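Local coordinates for protein aminoacyl-tRNA synthetase (Cryptosporidium parvum, PDB 5F9Z) that probably attaches proline to its tRNA as a prolyl-tRNA synthetase, and is captured here with halofuginone and an ATP analogue bound, at residues 180-183 with 184-188; 212-215 with 216-219; 442-446 with 447-451. All coordinates share one frame; numbering follows the deposited sequence. Where two conformers were deposited one is given.

The three contacts come in series along the chain. Contact 1 is the N-cap and first two turns of helix 181-202. Contact 2 lies in the loop between strands 208-211 and 223-231. Both lie in the class II catalytic core, with centres 18 Å apart and no direct touch. Contact 3 joins the end of strand 438-443 to the start of helix 447-458 in the C-terminal part. Its centre is about 26 Å from that of contact 1 and about 12 Å from that of contact 2, which it touches. Helix 447-458 packs on the loop of contact 2, which carries Phe218 of the halofuginone pocket. The zinc-bound C-terminal part is thus joined to the catalytic core close to its ligands.

Contact 1: residues 180-183 with 184-188; sequences TRKE and ALEMV
Lys182 and Glu186 meet on the exposed side of helix 181-202, one turn apart. The lysine runs out from the helix with its first three side-chain torsions extended. It bends only at the last one, chi4 -66°, which turns NZ to the glutamate. In Glu186, CG sits beside its own backbone N (chi1 -67°). This lays the chain back over the previous turn, with Glu186 CG 3.2 Å from Lys182 O. The two chains cross at a slant. NZ reaches Glu186 OE2 at 2.9 Å in a salt bridge. It comes on the syn side of the carboxylate, 25° out of its plane. The aliphatic part of the lysine shares in the contact, with CE 3.4 Å from the same Glu186 OE2. A water accepts from Lys182 NZ at 3.1 Å and donates to Glu186 OE1, so both carboxylate oxygens are linked to one ammonium group.

The helix starts just before this pair. Thr180 is the N-cap, and its OG1 accepts from Glu183 N at 3.2 Å. Regular backbone bonds follow, such as Leu185 N to Arg181 O at 2.9 Å. Glu183 leans away from the salt bridge and bonds through OE1 to His178. Ala184, Met187 and Val188 are buried against strands of the core, among them 265-276, where they touch Thr271 and Trp273.

The capping bond satisfies an amide of the first turn that has no helical acceptor. The salt bridge and its water link adjacent turns on the solvent side.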
ATOM      1  N   THR A 180      10.335  14.828 -24.443  1.00 31.61           N
ATOM      2  CA  THR A 180       9.771  16.104 -24.029  1.00 33.98           C
ATOM      3  C   THR A 180       9.369  16.042 -22.564  1.00 35.10           C
ATOM      4  O   THR A 180       9.010  14.981 -22.045  1.00 33.53           O
ATOM      5  CB  THR A 180       8.544  16.492 -24.873  1.00 36.12           C
ATOM      6  OG1 THR A 180       7.541  15.477 -24.756  1.00 35.64           O
ATOM      7  CG2 THR A 180       8.923  16.665 -26.339  1.00 28.97           C
ATOM      8  N   ARG A 181       9.441  17.196 -21.897  0.50 35.27           N
ATOM      9  CA  ARG A 181       8.982  17.280 -20.514  0.50 34.68           C
ATOM     10  C   ARG A 181       7.482  17.037 -20.410  0.50 34.33           C
ATOM     11  O   ARG A 181       7.016  16.459 -19.421  0.50 33.67           O
ATOM     12  CB  ARG A 181       9.342  18.644 -19.923  0.50 34.40           C
ATOM     13  CG  ARG A 181       8.877  18.846 -18.490  0.50 33.32           C
ATOM     14  CD  ARG A 181       9.041  20.291 -18.050  0.50 33.61           C
ATOM     15  NE  ARG A 181       8.500  20.516 -16.713  0.50 32.88           N
ATOM     16  CZ  ARG A 181       7.228  20.810 -16.461  0.50 31.77           C
ATOM     17  NH1 ARG A 181       6.359  20.913 -17.458  0.50 31.58           N
ATOM     18  NH2 ARG A 181       6.822  20.998 -15.212  0.50 30.42           N
ATOM     19  N   LYS A 182       6.716  17.463 -21.418  1.00 35.30           N
ATOM     20  CA  LYS A 182       5.269  17.272 -21.388  1.00 35.42           C
ATOM     21  C   LYS A 182       4.903  15.794 -21.395  1.00 33.70           C
ATOM     22  O   LYS A 182       4.031  15.359 -20.633  1.00 33.63           O
ATOM     23  CB  LYS A 182       4.633  17.995 -22.575  1.00 38.05           C
ATOM     24  CG  LYS A 182       3.158  17.700 -22.791  1.00 39.88           C
ATOM     25  CD  LYS A 182       2.588  18.597 -23.881  1.00 43.02           C
ATOM     26  CE  LYS A 182       1.161  18.212 -24.236  1.00 45.23           C
ATOM     27  NZ  LYS A 182       1.094  16.862 -24.863  1.00 46.33           N
ATOM     28  N   GLU A 183       5.563  15.002 -22.245  1.00 32.70           N
ATOM     29  CA  GLU A 183       5.293  13.568 -22.279  1.00 30.32           C
ATOM     30  C   GLU A 183       5.707  12.888 -20.981  1.00 29.60           C
ATOM     31  O   GLU A 183       5.068  11.918 -20.560  1.00 28.65           O
ATOM     32  CB  GLU A 183       6.013  12.928 -23.465  1.00 30.50           C
ATOM     33  CG  GLU A 183       5.586  11.502 -23.766  1.00 29.36           C
ATOM     34  CD  GLU A 183       6.476  10.836 -24.799  1.00 30.87           C
ATOM     35  OE1 GLU A 183       7.453  10.168 -24.400  1.00 30.52           O
ATOM     36  OE2 GLU A 183       6.206  10.992 -26.008  1.00 31.69           O
ATOM     37  N   ALA A 184       6.766  13.382 -20.334  1.00 29.13           N
ATOM     38  CA  ALA A 184       7.207  12.789 -19.076  1.00 27.97           C
ATOM     39  C   ALA A 184       6.224  13.085 -17.951  1.00 28.10           C
ATOM     40  O   ALA A 184       5.898  12.195 -17.157  1.00 27.84           O
ATOM     41  CB  ALA A 184       8.603  13.294 -18.719  1.00 27.87           C
ATOM     42  N   LEU A 185       5.740  14.328 -17.866  1.00 28.64           N
ATOM     43  CA  LEU A 185       4.783  14.678 -16.822  1.00 29.39           C
ATOM     44  C   LEU A 185       3.481  13.903 -16.984  1.00 30.53           C
ATOM     45  O   LEU A 185       2.873  13.481 -15.993  1.00 31.29           O
ATOM     46  CB  LEU A 185       4.518  16.184 -16.833  1.00 29.83           C
ATOM     47  CG  LEU A 185       3.502  16.702 -15.812  1.00 28.70           C
ATOM     48  CD1 LEU A 185       3.905  16.311 -14.398  1.00 27.11           C
ATOM     49  CD2 LEU A 185       3.345  18.212 -15.931  1.00 27.60           C
ATOM     50  N   GLU A 186       3.038  13.706 -18.229  1.00 30.66           N
ATOM     51  CA  GLU A 186       1.873  12.861 -18.467  1.00 30.90           C
ATOM     52  C   GLU A 186       2.113  11.439 -17.978  1.00 29.59           C
ATOM     53  O   GLU A 186       1.186  10.787 -17.486  1.00 28.68           O
ATOM     54  CB  GLU A 186       1.519  12.865 -19.955  1.00 32.83           C
ATOM     55  CG  GLU A 186       1.022  14.208 -20.466  1.00 35.84           C
ATOM     56  CD  GLU A 186       1.001  14.287 -21.981  1.00 38.53           C
ATOM     57  OE1 GLU A 186       1.492  13.343 -22.635  1.00 38.78           O
ATOM     58  OE2 GLU A 186       0.497  15.297 -22.517  1.00 40.62           O
ATOM     59  N   MET A 187       3.349  10.947 -18.095  1.00 28.62           N
ATOM     60  CA  MET A 187       3.678   9.634 -17.551  1.00 28.24           C
ATOM     61  C   MET A 187       3.629   9.642 -16.028  1.00 27.37           C
ATOM     62  O   MET A 187       3.225   8.651 -15.408  1.00 26.59           O
ATOM     63  CB  MET A 187       5.058   9.196 -18.045  1.00 30.60           C
ATOM     64  CG  MET A 187       5.457   7.793 -17.628  1.00 31.13           C
ATOM     65  SD  MET A 187       4.459   6.529 -18.432  1.00 32.80           S
ATOM     66  CE  MET A 187       5.089   5.055 -17.643  1.00 32.34           C
ATOM     67  N   VAL A 188       4.036  10.753 -15.407  1.00 27.19           N
ATOM     68  CA  VAL A 188       3.986  10.859 -13.951  1.00 26.12           C
ATOM     69  C   VAL A 188       2.544  10.787 -13.463  1.00 27.54           C
ATOM     70  O   VAL A 188       2.224  10.049 -12.525  1.00 28.58           O
ATOM     71  CB  VAL A 188       4.673  12.155 -13.482  1.00 24.46           C
ATOM     72  CG1 VAL A 188       4.529  12.320 -11.976  1.00 23.66           C
ATOM     73  CG2 VAL A 188       6.137  12.158 -13.883  1.00 23.28           C
TER
HETATM   74  O   HOH W   1       3.023  14.400 -24.710  1.00 28.37           O

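Contact 2: residues 212-215 with 216-219; sequences KSEN and EKFP. With HFG (7-bromo-6-chloro-3-{3-[(2R,3S)-3-hydroxypiperidin-2-yl]-2-oxopropyl}quinazolin-4(3H)-one), chain E.
The loop between antiparallel strands 208-211 and 223-231 of the catalytic core carries this contact and brings Phe218 to the halofuginone pocket. It folds as a type I turn with Glu214 and Asn215 at its corners. Glu216 N bonds to Ser213 O at 3.1 Å, coming from above the carbonyl plane. Lys217 N adds a weak bond to the same oxygen. Ser213 OG receives a weak one from Glu216 N and also bonds to Glu450 and Ser476.

On the flank of the turn, Glu214 and Lys217 lie side by side and point the same way. Lys217 is extended beyond CG, while Glu214 bends at chi2 (-66°). This brings NZ to Glu214 OE1 at 2.8 Å, on its syn lone pair, in a salt bridge. Lys217 NZ also bonds to Asp222 O. A water bonded to Glu214 O and Lys217 O bridges the backbone beside this pair.

Lys212 packs its CB against Lys217 CA at 3.8 Å. Its NZ bonds to Leu477 O and Glu228, and a water probably links it to Glu216 OE1. Glu216 itself is paired with Lys454 and Lys475 of the C-terminal part.

Halofuginone C3' sits 3.6 Å above one face of the Phe218 ring, off-centre. The arrangement is a type I turn connecting two neighbouring antiparallel core strands, with Phe218 among the residues lining the pocket.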
ATOM      1  N   LYS A 212       4.165  16.812  -3.664  1.00 28.98           N
ATOM      2  CA  LYS A 212       5.034  17.115  -2.539  1.00 28.43           C
ATOM      3  C   LYS A 212       5.513  18.560  -2.611  1.00 31.61           C
ATOM      4  O   LYS A 212       5.673  19.132  -3.693  1.00 32.75           O
ATOM      5  CB  LYS A 212       6.240  16.175  -2.518  1.00 26.15           C
ATOM      6  CG  LYS A 212       5.911  14.734  -2.176  1.00 25.38           C
ATOM      7  CD  LYS A 212       5.413  14.607  -0.749  1.00 24.09           C
ATOM      8  CE  LYS A 212       5.197  13.151  -0.375  1.00 22.51           C
ATOM      9  NZ  LYS A 212       4.636  13.004   0.992  1.00 23.59           N
ATOM     10  N   SER A 213       5.737  19.151  -1.442  1.00 31.68           N
ATOM     11  CA  SER A 213       6.323  20.478  -1.385  1.00 33.35           C
ATOM     12  C   SER A 213       7.781  20.424  -1.843  1.00 35.90           C
ATOM     13  O   SER A 213       8.370  19.354  -2.018  1.00 35.70           O
ATOM     14  CB  SER A 213       6.226  21.047   0.029  1.00 32.21           C
ATOM     15  OG  SER A 213       6.908  20.223   0.957  1.00 30.55           O
ATOM     16  N   GLU A 214       8.365  21.608  -2.040  1.00 38.41           N
ATOM     17  CA  GLU A 214       9.762  21.672  -2.458  1.00 40.70           C
ATOM     18  C   GLU A 214      10.683  21.099  -1.389  1.00 41.24           C
ATOM     19  O   GLU A 214      11.701  20.473  -1.705  1.00 40.72           O
ATOM     20  CB  GLU A 214      10.146  23.116  -2.784  1.00 43.01           C
ATOM     21  CG  GLU A 214       9.353  23.729  -3.926  1.00 45.87           C
ATOM     22  CD  GLU A 214       9.637  23.065  -5.261  1.00 49.03           C
ATOM     23  OE1 GLU A 214      10.722  22.466  -5.414  1.00 49.49           O
ATOM     24  OE2 GLU A 214       8.771  23.142  -6.158  1.00 50.32           O
ATOM     25  N   ASN A 215      10.336  21.294  -0.116  1.00 41.91           N
ATOM     26  CA  ASN A 215      11.137  20.761   0.977  1.00 42.62           C
ATOM     27  C   ASN A 215      10.945  19.262   1.165  1.00 39.30           C
ATOM     28  O   ASN A 215      11.811  18.609   1.758  1.00 39.87           O
ATOM     29  CB  ASN A 215      10.802  21.502   2.276  1.00 47.40           C
ATOM     30  CG  ASN A 215      11.640  21.036   3.450  1.00 50.96           C
ATOM     31  OD1 ASN A 215      11.110  20.583   4.465  1.00 53.30           O
ATOM     32  ND2 ASN A 215      12.957  21.136   3.315  1.00 51.52           N
ATOM     33  N   GLU A 216       9.846  18.700   0.661  1.00 37.34           N
ATOM     34  CA  GLU A 216       9.541  17.287   0.841  1.00 36.58           C
ATOM     35  C   GLU A 216       9.709  16.453  -0.420  1.00 33.91           C
ATOM     36  O   GLU A 216       9.628  15.222  -0.338  1.00 33.39           O
ATOM     37  CB  GLU A 216       8.106  17.118   1.365  1.00 37.72           C
ATOM     38  CG  GLU A 216       7.979  17.285   2.867  1.00 39.98           C
ATOM     39  CD  GLU A 216       8.652  16.161   3.628  1.00 40.78           C
ATOM     40  OE1 GLU A 216       8.329  14.986   3.359  1.00 39.53           O
ATOM     41  OE2 GLU A 216       9.511  16.452   4.485  1.00 43.38           O
ATOM     42  N   LYS A 217       9.941  17.073  -1.573  1.00 32.54           N
ATOM     43  CA  LYS A 217      10.056  16.312  -2.807  1.00 32.63           C
ATOM     44  C   LYS A 217      11.392  15.572  -2.859  1.00 33.26           C
ATOM     45  O   LYS A 217      12.302  15.808  -2.060  1.00 33.67           O
ATOM     46  CB  LYS A 217       9.918  17.230  -4.021  1.00 32.00           C
ATOM     47  CG  LYS A 217      11.157  18.056  -4.316  1.00 32.96           C
ATOM     48  CD  LYS A 217      10.973  18.902  -5.564  1.00 33.93           C
ATOM     49  CE  LYS A 217      12.252  19.645  -5.920  1.00 35.27           C
ATOM     50  NZ  LYS A 217      12.054  20.576  -7.065  1.00 34.88           N
ATOM     51  N   PHE A 218      11.491  14.658  -3.815  1.00 33.38           N
ATOM     52  CA  PHE A 218      12.743  13.959  -4.084  1.00 32.65           C
ATOM     53  C   PHE A 218      13.771  14.958  -4.598  1.00 34.51           C
ATOM     54  O   PHE A 218      13.562  15.550  -5.665  1.00 34.74           O
ATOM     55  CB  PHE A 218      12.504  12.849  -5.107  1.00 30.53           C
ATOM     56  CG  PHE A 218      13.722  12.021  -5.418  1.00 29.26           C
ATOM     57  CD1 PHE A 218      14.704  11.807  -4.467  1.00 29.87           C
ATOM     58  CD2 PHE A 218      13.878  11.453  -6.672  1.00 27.37           C
ATOM     59  CE1 PHE A 218      15.821  11.045  -4.763  1.00 29.18           C
ATOM     60  CE2 PHE A 218      14.991  10.690  -6.972  1.00 27.22           C
ATOM     61  CZ  PHE A 218      15.963  10.486  -6.015  1.00 28.21           C
ATOM     62  N   PRO A 219      14.876  15.191  -3.881  1.00 36.61           N
ATOM     63  CA  PRO A 219      15.851  16.194  -4.341  1.00 36.98           C
ATOM     64  C   PRO A 219      16.424  15.912  -5.720  1.00 37.40           C
ATOM     65  O   PRO A 219      16.901  16.845  -6.377  1.00 38.87           O
ATOM     66  CB  PRO A 219      16.943  16.142  -3.263  1.00 36.83           C
ATOM     67  CG  PRO A 219      16.250  15.613  -2.051  1.00 36.87           C
ATOM     68  CD  PRO A 219      15.234  14.634  -2.564  1.00 36.58           C
TER
HETATM   69  O4' HFG E 702      14.476   5.950  -4.450  1.00 34.77           O
HETATM   70  C21 HFG E 702      14.183   7.110  -4.471  1.00 34.31           C
HETATM   71  C3' HFG E 702      13.430   7.709  -5.681  1.00 33.19           C
HETATM   72  C2' HFG E 702      12.755   6.652  -6.557  1.00 30.75           C
HETATM   73  N1' HFG E 702      13.693   5.726  -7.032  1.00 29.62           N
HETATM   74  C6' HFG E 702      13.065   4.507  -7.445  1.00 30.42           C
HETATM   75  C5' HFG E 702      11.563   4.674  -7.688  1.00 30.70           C
HETATM   76  C4' HFG E 702      10.867   5.103  -6.511  1.00 29.63           C
HETATM   77  C39 HFG E 702      11.660   5.959  -5.718  1.00 30.25           C
HETATM   78  O7' HFG E 702      10.789   7.037  -5.091  1.00 30.95           O
HETATM   79  C1' HFG E 702      14.574   8.082  -3.203  1.00 34.29           C
HETATM   80  N3  HFG E 702      15.625   7.395  -2.338  1.00 34.63           N
HETATM   81  C4  HFG E 702      16.915   7.231  -2.824  1.00 36.81           C
HETATM   82  O11 HFG E 702      17.213   7.640  -3.947  1.00 37.67           O
HETATM   83  C10 HFG E 702      17.856   6.617  -2.049  1.00 38.27           C
HETATM   84  C5  HFG E 702      19.207   6.432  -2.518  1.00 39.94           C
HETATM   85  C2  HFG E 702      15.308   6.962  -1.137  1.00 34.54           C
HETATM   86  N1  HFG E 702      16.205   6.351  -0.348  1.00 35.65           N
HETATM   87  C9  HFG E 702      17.484   6.175  -0.794  1.00 38.22           C
HETATM   88  C8  HFG E 702      18.425   5.538   0.029  1.00 41.16           C
HETATM   89  C7  HFG E 702      19.751   5.356  -0.436  1.00 45.97           C
HETATM   90 BR1  HFG E 702      21.057   4.466   0.716  1.00 55.64          BR
HETATM   91  C6  HFG E 702      20.128   5.807  -1.710  1.00 42.82           C
HETATM   92 CL1  HFG E 702      21.781   5.578  -2.281  1.00 43.53          CL
HETATM   93  O   HOH W   2       5.553  14.686   2.781  1.00 32.40           O
HETATM   94  O   HOH W   3      13.565  18.424  -1.106  1.00 46.08           O

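Contact 3: residues 442-446 with 447-451; sequences PWCED and VSCEE. With ZN (zinc ion), chain F.
A four-cysteine zinc site gathers the end of strand 438-443 and the start of helix 447-458. Cys444 SG and Cys449 SG each bind the zinc ion at 2.3 Å. Cys494 and Cys497 complete the site from further along the chain. Cys449 has its SG anti to the backbone N (chi1 -169°), which carries the sulfur off the first helical turn to the metal. Its CB lies 3.6 Å from Cys444 SG.

Both sulfurs also accept N-H groups. Asp446 N bonds to Cys444 SG at 3.5 Å, nearly straight at 165°. Trp443 NE1 gives Cys449 SG a weak bond of 3.4 Å, with the sulfur at the edge of the indole and near its plane. Such N-H to sulfur bonds are common around structural zinc-cysteine centres, where they probably ease the negative charge of the thiolates.

The turn between strand and helix folds over the tryptophan. Glu445, in a left-handed helical conformation, sets its CA above the centre of one indole face. Asp446 is the N-cap, though its side chain makes no capping bond. Its carbonyl oxygen instead takes the first helical bond, from Glu450 N at 3.2 Å, and a weak one from Cys449 N.

Glu450 meets the six-membered end of the indole, its carboxylate plane perpendicular to the ring. OE1 is 3.3 Å from Trp443 CH2, at the ring edge, and CB lies 3.4 Å from Trp443 CZ2, along the same edge. The buried carboxylate has its polar partners elsewhere: OE2 bonds to Ser476, and OE1 is hydrogen-bonded to Ser213 OG in the core loop and accepts from a water.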
ATOM      1  N   PRO A 442      -4.483  26.812   4.688  1.00 40.33           N
ATOM      2  CA  PRO A 442      -3.956  27.728   3.664  1.00 39.87           C
ATOM      3  C   PRO A 442      -2.457  27.905   3.856  1.00 38.27           C
ATOM      4  O   PRO A 442      -2.004  28.314   4.926  1.00 40.26           O
ATOM      5  CB  PRO A 442      -4.719  29.035   3.922  1.00 40.80           C
ATOM      6  CG  PRO A 442      -5.877  28.660   4.792  1.00 40.75           C
ATOM      7  CD  PRO A 442      -5.428  27.484   5.595  1.00 40.86           C
ATOM      8  N   TRP A 443      -1.687  27.600   2.816  1.00 37.46           N
ATOM      9  CA  TRP A 443      -0.237  27.574   2.922  1.00 37.90           C
ATOM     10  C   TRP A 443       0.399  28.331   1.765  1.00 39.74           C
ATOM     11  O   TRP A 443      -0.122  28.343   0.646  1.00 40.81           O
ATOM     12  CB  TRP A 443       0.290  26.137   2.951  1.00 36.49           C
ATOM     13  CG  TRP A 443       1.715  26.043   3.372  1.00 37.63           C
ATOM     14  CD1 TRP A 443       2.362  26.851   4.261  1.00 38.98           C
ATOM     15  CD2 TRP A 443       2.684  25.094   2.914  1.00 37.25           C
ATOM     16  NE1 TRP A 443       3.671  26.460   4.391  1.00 39.85           N
ATOM     17  CE2 TRP A 443       3.894  25.384   3.573  1.00 39.03           C
ATOM     18  CE3 TRP A 443       2.644  24.025   2.014  1.00 35.94           C
ATOM     19  CZ2 TRP A 443       5.054  24.647   3.359  1.00 31.79           C
ATOM     20  CZ3 TRP A 443       3.798  23.293   1.804  1.00 34.94           C
ATOM     21  CH2 TRP A 443       4.986  23.606   2.474  1.00 35.53           C
ATOM     22  N   CYS A 444       1.540  28.960   2.049  1.00 40.73           N
ATOM     23  CA  CYS A 444       2.309  29.671   1.036  1.00 41.78           C
ATOM     24  C   CYS A 444       3.276  28.768   0.284  1.00 41.10           C
ATOM     25  O   CYS A 444       3.785  29.173  -0.769  1.00 42.74           O
ATOM     26  CB  CYS A 444       3.095  30.819   1.676  1.00 42.72           C
ATOM     27  SG  CYS A 444       4.512  30.282   2.664  1.00 41.86           S
ATOM     28  N   GLU A 445       3.551  27.573   0.808  1.00 39.62           N
ATOM     29  CA  GLU A 445       4.375  26.536   0.189  1.00 40.36           C
ATOM     30  C   GLU A 445       5.852  26.903   0.099  1.00 43.84           C
ATOM     31  O   GLU A 445       6.599  26.242  -0.634  1.00 45.54           O
ATOM     32  CB  GLU A 445       3.861  26.158  -1.205  1.00 39.92           C
ATOM     33  CG  GLU A 445       2.408  25.713  -1.221  1.00 39.29           C
ATOM     34  CD  GLU A 445       1.888  25.470  -2.622  1.00 40.73           C
ATOM     35  OE1 GLU A 445       2.713  25.348  -3.553  1.00 42.51           O
ATOM     36  OE2 GLU A 445       0.653  25.404  -2.794  1.00 40.28           O
ATOM     37  N   ASP A 446       6.300  27.926   0.822  1.00 44.31           N
ATOM     38  CA  ASP A 446       7.718  28.255   0.834  1.00 46.26           C
ATOM     39  C   ASP A 446       8.498  27.226   1.647  1.00 44.81           C
ATOM     40  O   ASP A 446       7.999  26.665   2.627  1.00 42.35           O
ATOM     41  CB  ASP A 446       7.946  29.652   1.413  1.00 50.70           C
ATOM     42  CG  ASP A 446       7.345  30.746   0.554  1.00 54.53           C
ATOM     43  OD1 ASP A 446       7.094  30.497  -0.644  1.00 56.33           O
ATOM     44  OD2 ASP A 446       7.132  31.860   1.076  1.00 57.10           O
ATOM     45  N   VAL A 447       9.740  26.977   1.223  1.00 46.09           N
ATOM     46  CA  VAL A 447      10.613  26.071   1.965  1.00 46.82           C
ATOM     47  C   VAL A 447      10.910  26.637   3.347  1.00 49.04           C
ATOM     48  O   VAL A 447      10.936  25.904   4.344  1.00 48.61           O
ATOM     49  CB  VAL A 447      11.906  25.803   1.172  1.00 46.59           C
ATOM     50  CG1 VAL A 447      12.899  25.017   2.017  1.00 45.69           C
ATOM     51  CG2 VAL A 447      11.593  25.061  -0.113  1.00 45.87           C
ATOM     52  N   SER A 448      11.134  27.951   3.429  1.00 51.26           N
ATOM     53  CA  SER A 448      11.417  28.578   4.715  1.00 53.21           C
ATOM     54  C   SER A 448      10.233  28.451   5.666  1.00 51.75           C
ATOM     55  O   SER A 448      10.415  28.301   6.880  1.00 53.75           O
ATOM     56  CB  SER A 448      11.785  30.046   4.508  1.00 54.68           C
ATOM     57  OG  SER A 448      10.792  30.718   3.752  1.00 55.13           O
ATOM     58  N   CYS A 449       9.010  28.504   5.133  1.00 47.61           N
ATOM     59  CA  CYS A 449       7.834  28.389   5.987  1.00 45.72           C
ATOM     60  C   CYS A 449       7.711  26.984   6.562  1.00 45.51           C
ATOM     61  O   CYS A 449       7.467  26.814   7.762  1.00 46.91           O
ATOM     62  CB  CYS A 449       6.575  28.769   5.208  1.00 44.58           C
ATOM     63  SG  CYS A 449       5.099  28.955   6.235  1.00 43.46           S
ATOM     64  N   GLU A 450       7.887  25.959   5.721  1.00 43.43           N
ATOM     65  CA  GLU A 450       7.798  24.586   6.209  1.00 41.57           C
ATOM     66  C   GLU A 450       8.921  24.262   7.184  1.00 43.82           C
ATOM     67  O   GLU A 450       8.712  23.497   8.132  1.00 42.81           O
ATOM     68  CB  GLU A 450       7.818  23.601   5.040  1.00 39.09           C
ATOM     69  CG  GLU A 450       7.525  22.169   5.452  1.00 36.16           C
ATOM     70  CD  GLU A 450       7.315  21.248   4.268  1.00 35.16           C
ATOM     71  OE1 GLU A 450       7.534  21.693   3.122  1.00 36.54           O
ATOM     72  OE2 GLU A 450       6.928  20.081   4.486  1.00 34.16           O
ATOM     73  N   GLU A 451      10.113  24.823   6.968  1.00 48.03           N
ATOM     74  CA  GLU A 451      11.210  24.604   7.905  1.00 51.56           C
ATOM     75  C   GLU A 451      10.847  25.106   9.297  1.00 54.37           C
ATOM     76  O   GLU A 451      11.164  24.459  10.301  1.00 54.41           O
ATOM     77  CB  GLU A 451      12.479  25.288   7.398  1.00 52.19           C
TER
HETATM   78 ZN    ZN F 703       3.842  30.376   4.875  1.00 45.73          ZN
HETATM   79  O   HOH W   4       8.272  23.586   0.804  1.00 35.94           O